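Local coordinates for protein NAD-dependent epimerase/dehydratase (Bacteroides thetaiotaomicron, PDB 3DHN) that probably binds NAD(P) through a Rossmann fold and acts as an oxidoreductase or epimerase, although its substrate and exact reaction are not established, at residues A[166-171]-A[192-197]; A[18-23]-A[199-204]. All blocks are in the same frame, centred on the assembly; numbering follows the deposited sequence.

Interaction 1: A[166-171]-A[192-197]; sequences MRPGVR and ISVEDY
The N-H of Gly169 is taken up by OE1 of Glu195 at 2.8 Å and nearly straight (161°), arriving on the syn side but 29° out of the carboxylate plane. Glu195 gets there by bending at chi2 (69°), which folds the carboxylate back over the turn after Pro168. A water donates to Gly169 O and, weakly, to OE2 of Glu195, closing a second link. With an alanine here, the Gly169 N-H would probably be left without its mate and the water without one of its two acceptors.

Two residues before Glu195, Ser193 is the N-cap of helix 194-206. Its OG accepts from Asp196 N and, from above the carbonyl plane, donates to Val170 O, both at 2.8 Å; OG is also hydrogen-bonded to Tyr219 OH. Asp196 turns its carboxylate to Tyr219, Thr172 and Gly173. The two segments pair as parallel strands: Val194 N bonds to Arg167 O at 2.9 Å, while Arg167 N to Ile192 O is weak at 3.5 Å.

On the face shared with Ile192, selenomethionine Met166 packs CG on CG2 of Val194 (3.6 Å) and makes an oblique Met-aromatic contact, SE lying 4.2 Å from the centroid of the Tyr197 ring. Strand 191-193 of this parallel pair runs into helix 194-206, with Val16 and Phe15 of helix 14-25 against Met166 and Pro168, and Ile217 of strand 213-218 against Ile192 and Tyr197.

Interaction 2: A[18-23]-A[199-204]; sequences SALLNE and AAMIDE
Glu23 leaves its helix with CG opposite the backbone N (chi1 177°) and then bends at chi2 (74°), a shape that lays its methylene groups along Ile202 and carries the carboxylate on to Ala199. In Met201 chi1 (179°) brings CG to Leu20, and the bend at chi2 leads SE away from it.

Two helices, 14-25 and 194-206, meet here, their local axes 9.4 Å apart at closest approach and crossing at -53°. CG of Glu23 rests on CG1 of Ile202 at 3.5 Å, the two side chains sliding past each other in opposite directions. Further out, the carboxyl carbon CD of Glu23 sits 3.7 Å from CA of Ala199; a small residue there lets the acid lie close against the helix backbone. One turn back along the first helix, CD2 of Leu20 touches CG of Met201 at 3.6 Å. Val110 of strand 106-110 backs both Leu20 and Met201, and Phe160 of strand 156-161 also lies against Met201, which places this end of the contact on the central Rossmann sheet.

The interface is therefore of two kinds. The touching atoms of Leu20, Met201 and Ile202 are all carbon, whereas Glu23 uses its aliphatic stem for packing and keeps its buried charge for arginines beyond the two segments. OE2 forms a salt bridge with Arg27 and OE1 one with Arg171. Arg27 in turn pairs with Asp203 and bonds to Ala199 O, linking back to the second helix. The chemistry implies that the acid is balanced by two arginines, which would be expected to keep it ionised despite its burial, while direct contact between the helices is mostly through carbon atoms and Arg27 adds a polar link between them.

Overall arrangement
From the N terminus, the chain passes through strand 6-10 into helix 14-25, the first half of interaction 2, then builds most of the Rossmann sheet before returning about 176 residues later along helix 194-206. That return closes the long loop, and interaction 1 closes a much shorter one within it, bringing 192-197 back against 166-171 after 20 intervening residues. The two do not cross; one nests in the other. Helix 194-206 serves both, with its N-terminal end in interaction 1 and its middle in interaction 2. The contacts also touch directly: Arg171, in the loop after strand 165-167, reaches helix 14-25 and packs on Ala199, and Val194, starting helix 194-206, packs on Ala19.

Interaction 1: A[166-171]-A[192-197]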
loop_
_atom_site.group_PDB
_atom_site.type_symbol
_atom_site.label_atom_id
_atom_site.label_comp_id
_atom_site.label_asym_id
_atom_site.label_seq_id
_atom_site.Cartn_x
_atom_site.Cartn_y
_atom_site.Cartn_z
HETATM N N MSE A 166 0.664 12.491 3.617
HETATM C CA MSE A 166 0.195 12.207 2.261
HETATM C C MSE A 166 -1.239 12.687 2.030
HETATM O O MSE A 166 -2.157 12.296 2.750
HETATM C CB MSE A 166 0.288 10.703 1.976
HETATM C CG MSE A 166 -0.313 10.293 0.637
HETATM SE SE MSE A 166 0.165 8.498 0.093
HETATM C CE MSE A 166 -0.474 7.525 1.648
ATOM N N ARG A 167 -1.422 13.523 1.010
ATOM C CA ARG A 167 -2.735 14.082 0.691
ATOM C C ARG A 167 -2.891 14.227 -0.816
ATOM O O ARG A 167 -1.917 14.100 -1.570
ATOM C CB ARG A 167 -2.888 15.474 1.314
ATOM C CG ARG A 167 -2.028 15.706 2.546
ATOM C CD ARG A 167 -1.527 17.148 2.616
ATOM N NE ARG A 167 -2.217 17.927 3.639
ATOM C CZ ARG A 167 -1.898 19.176 3.969
ATOM N NH1 ARG A 167 -0.896 19.790 3.354
ATOM N NH2 ARG A 167 -2.586 19.811 4.911
ATOM N N PRO A 168 -4.122 14.491 -1.284
ATOM C CA PRO A 168 -4.318 14.650 -2.725
ATOM C C PRO A 168 -3.478 15.846 -3.171
ATOM O O PRO A 168 -3.375 16.839 -2.453
ATOM C CB PRO A 168 -5.818 14.907 -2.844
ATOM C CG PRO A 168 -6.388 14.140 -1.682
ATOM C CD PRO A 168 -5.414 14.465 -0.571
ATOM N N GLY A 169 -2.862 15.736 -4.339
ATOM C CA GLY A 169 -2.036 16.815 -4.849
ATOM C C GLY A 169 -1.892 16.687 -6.347
ATOM O O GLY A 169 -2.866 16.421 -7.056
ATOM N N VAL A 170 -0.671 16.859 -6.834
ATOM C CA VAL A 170 -0.394 16.760 -8.259
ATOM C C VAL A 170 0.468 15.538 -8.539
ATOM O O VAL A 170 1.232 15.103 -7.681
ATOM C CB VAL A 170 0.378 18.008 -8.762
ATOM C CG1 VAL A 170 0.684 17.880 -10.253
ATOM C CG2 VAL A 170 -0.427 19.273 -8.473
ATOM N N ARG A 171 0.325 14.982 -9.739
ATOM C CA ARG A 171 1.131 13.848 -10.178
ATOM C C ARG A 171 2.322 14.501 -10.878
ATOM O O ARG A 171 2.284 14.757 -12.075
ATOM C CB ARG A 171 0.354 12.978 -11.176
ATOM C CG ARG A 171 1.116 11.738 -11.652
ATOM C CD ARG A 171 0.333 10.957 -12.705
ATOM N NE ARG A 171 0.990 9.703 -13.078
ATOM C CZ ARG A 171 2.207 9.619 -13.607
ATOM N NH1 ARG A 171 2.913 10.718 -13.834
ATOM N NH2 ARG A 171 2.726 8.435 -13.911
ATOM N N ILE A 192 4.249 13.745 0.399
ATOM C CA ILE A 192 4.099 13.210 -0.942
ATOM C C ILE A 192 2.622 13.290 -1.330
ATOM O O ILE A 192 1.739 13.243 -0.466
ATOM C CB ILE A 192 4.553 11.724 -1.017
ATOM C CG1 ILE A 192 4.675 11.281 -2.479
ATOM C CG2 ILE A 192 3.574 10.831 -0.262
ATOM C CD1 ILE A 192 5.801 12.007 -3.234
ATOM N N SER A 193 2.348 13.412 -2.623
ATOM C CA SER A 193 0.962 13.456 -3.069
ATOM C C SER A 193 0.469 12.026 -3.232
ATOM O O SER A 193 1.260 11.105 -3.465
ATOM C CB SER A 193 0.830 14.173 -4.414
ATOM O OG SER A 193 1.321 13.372 -5.473
ATOM N N VAL A 194 -0.842 11.848 -3.101
ATOM C CA VAL A 194 -1.465 10.544 -3.260
ATOM C C VAL A 194 -1.254 10.071 -4.697
ATOM O O VAL A 194 -1.004 8.894 -4.942
ATOM C CB VAL A 194 -2.982 10.619 -2.977
ATOM C CG1 VAL A 194 -3.661 9.358 -3.461
ATOM C CG2 VAL A 194 -3.222 10.792 -1.487
ATOM N N GLU A 195 -1.339 10.999 -5.641
ATOM C CA GLU A 195 -1.156 10.662 -7.046
ATOM C C GLU A 195 0.275 10.187 -7.347
ATOM O O GLU A 195 0.469 9.203 -8.067
ATOM C CB GLU A 195 -1.510 11.866 -7.926
ATOM C CG GLU A 195 -2.989 12.271 -7.902
ATOM C CD GLU A 195 -3.432 12.858 -6.570
ATOM O OE1 GLU A 195 -2.579 13.413 -5.845
ATOM O OE2 GLU A 195 -4.643 12.785 -6.258
ATOM N N ASP A 196 1.277 10.871 -6.797
ATOM C CA ASP A 196 2.663 10.449 -7.041
ATOM C C ASP A 196 2.987 9.133 -6.344
ATOM O O ASP A 196 3.798 8.342 -6.847
ATOM C CB ASP A 196 3.666 11.532 -6.624
ATOM C CG ASP A 196 3.995 12.491 -7.763
ATOM O OD1 ASP A 196 4.045 12.029 -8.927
ATOM O OD2 ASP A 196 4.218 13.699 -7.503
ATOM N N TYR A 197 2.354 8.891 -5.195
ATOM C CA TYR A 197 2.564 7.638 -4.473
ATOM C C TYR A 197 2.012 6.480 -5.309
ATOM O O TYR A 197 2.605 5.396 -5.370
ATOM C CB TYR A 197 1.873 7.685 -3.100
ATOM C CG TYR A 197 1.860 6.360 -2.371
ATOM C CD1 TYR A 197 0.892 5.390 -2.650
ATOM C CD2 TYR A 197 2.836 6.065 -1.416
ATOM C CE1 TYR A 197 0.901 4.153 -1.991
ATOM C CE2 TYR A 197 2.858 4.843 -0.755
ATOM C CZ TYR A 197 1.886 3.890 -1.041
ATOM O OH TYR A 197 1.898 2.687 -0.361
HETATM O O HOH W 1 -5.578 15.704 -6.270
#

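Interaction 2: A[18-23]-A[199-204]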
loop_
_atom_site.group_PDB
_atom_site.type_symbol
_atom_site.label_atom_id
_atom_site.label_comp_id
_atom_site.label_asym_id
_atom_site.label_seq_id
_atom_site.Cartn_x
_atom_site.Cartn_y
_atom_site.Cartn_z
ATOM N N SER A 18 -8.372 4.646 -4.690
ATOM C CA SER A 18 -8.888 5.191 -5.939
ATOM C C SER A 18 -7.739 5.640 -6.836
ATOM O O SER A 18 -7.769 5.419 -8.044
ATOM C CB SER A 18 -9.821 6.377 -5.659
ATOM O OG SER A 18 -10.882 5.981 -4.800
ATOM N N ALA A 19 -6.726 6.270 -6.246
ATOM C CA ALA A 19 -5.569 6.730 -7.011
ATOM C C ALA A 19 -4.840 5.550 -7.671
ATOM O O ALA A 19 -4.340 5.673 -8.794
ATOM C CB ALA A 19 -4.604 7.491 -6.102
ATOM N N LEU A 20 -4.785 4.414 -6.970
ATOM C CA LEU A 20 -4.129 3.211 -7.489
ATOM C C LEU A 20 -4.965 2.581 -8.607
ATOM O O LEU A 20 -4.435 2.087 -9.599
ATOM C CB LEU A 20 -3.935 2.192 -6.358
ATOM C CG LEU A 20 -2.875 2.533 -5.305
ATOM C CD1 LEU A 20 -3.071 1.673 -4.057
ATOM C CD2 LEU A 20 -1.492 2.331 -5.899
ATOM N N LEU A 21 -6.282 2.613 -8.430
ATOM C CA LEU A 21 -7.212 2.055 -9.400
ATOM C C LEU A 21 -7.094 2.741 -10.759
ATOM O O LEU A 21 -6.955 2.079 -11.786
ATOM C CB LEU A 21 -8.643 2.178 -8.867
ATOM C CG LEU A 21 -9.780 1.567 -9.692
ATOM C CD1 LEU A 21 -9.468 0.114 -10.018
ATOM C CD2 LEU A 21 -11.080 1.670 -8.898
ATOM N N ASN A 22 -7.137 4.069 -10.755
ATOM C CA ASN A 22 -7.040 4.858 -11.981
ATOM C C ASN A 22 -5.660 4.773 -12.638
ATOM O O ASN A 22 -5.555 4.668 -13.869
ATOM C CB ASN A 22 -7.390 6.320 -11.683
ATOM C CG ASN A 22 -8.844 6.496 -11.277
ATOM O OD1 ASN A 22 -9.153 7.078 -10.233
ATOM N ND2 ASN A 22 -9.749 5.991 -12.103
ATOM N N GLU A 23 -4.607 4.819 -11.827
ATOM C CA GLU A 23 -3.243 4.739 -12.344
ATOM C C GLU A 23 -2.969 3.403 -13.041
ATOM O O GLU A 23 -2.283 3.359 -14.059
ATOM C CB GLU A 23 -2.242 4.945 -11.208
ATOM C CG GLU A 23 -0.776 4.810 -11.597
ATOM C CD GLU A 23 -0.248 5.988 -12.388
ATOM O OE1 GLU A 23 -0.792 7.100 -12.239
ATOM O OE2 GLU A 23 0.732 5.812 -13.145
ATOM N N ALA A 199 1.625 6.445 -8.645
ATOM C CA ALA A 199 2.446 6.291 -9.838
ATOM C C ALA A 199 3.659 5.432 -9.532
ATOM O O ALA A 199 4.059 4.596 -10.348
ATOM C CB ALA A 199 2.891 7.650 -10.357
ATOM N N ALA A 200 4.244 5.637 -8.354
ATOM C CA ALA A 200 5.418 4.874 -7.944
ATOM C C ALA A 200 5.070 3.404 -7.688
ATOM O O ALA A 200 5.820 2.500 -8.075
ATOM C CB ALA A 200 6.031 5.495 -6.703
HETATM N N MSE A 201 3.929 3.168 -7.046
HETATM C CA MSE A 201 3.479 1.808 -6.754
HETATM C C MSE A 201 3.275 1.002 -8.039
HETATM O O MSE A 201 3.665 -0.162 -8.111
HETATM C CB MSE A 201 2.174 1.835 -5.951
HETATM C CG MSE A 201 1.620 0.461 -5.614
HETATM SE SE MSE A 201 2.717 -0.556 -4.362
HETATM C CE MSE A 201 1.568 -0.437 -2.795
ATOM N N ILE A 202 2.649 1.600 -9.048
ATOM C CA ILE A 202 2.445 0.874 -10.300
ATOM C C ILE A 202 3.772 0.690 -11.049
ATOM O O ILE A 202 3.934 -0.267 -11.798
ATOM C CB ILE A 202 1.392 1.560 -11.199
ATOM C CG1 ILE A 202 0.062 1.652 -10.443
ATOM C CG2 ILE A 202 1.152 0.718 -12.471
ATOM C CD1 ILE A 202 -0.384 0.322 -9.821
ATOM N N ASP A 203 4.721 1.600 -10.837
ATOM C CA ASP A 203 6.050 1.473 -11.449
ATOM C C ASP A 203 6.728 0.209 -10.887
ATOM O O ASP A 203 7.384 -0.535 -11.625
ATOM C CB ASP A 203 6.929 2.679 -11.108
ATOM C CG ASP A 203 6.696 3.859 -12.027
ATOM O OD1 ASP A 203 5.824 3.766 -12.923
ATOM O OD2 ASP A 203 7.393 4.878 -11.852
ATOM N N GLU A 204 6.576 -0.014 -9.576
ATOM C CA GLU A 204 7.165 -1.179 -8.908
ATOM C C GLU A 204 6.482 -2.458 -9.388
ATOM O O GLU A 204 7.104 -3.511 -9.506
ATOM C CB GLU A 204 7.032 -1.037 -7.383
ATOM C CG GLU A 204 7.595 -2.201 -6.562
ATOM C CD GLU A 204 9.050 -2.532 -6.880
ATOM O OE1 GLU A 204 9.825 -1.611 -7.207
ATOM O OE2 GLU A 204 9.427 -3.719 -6.786
#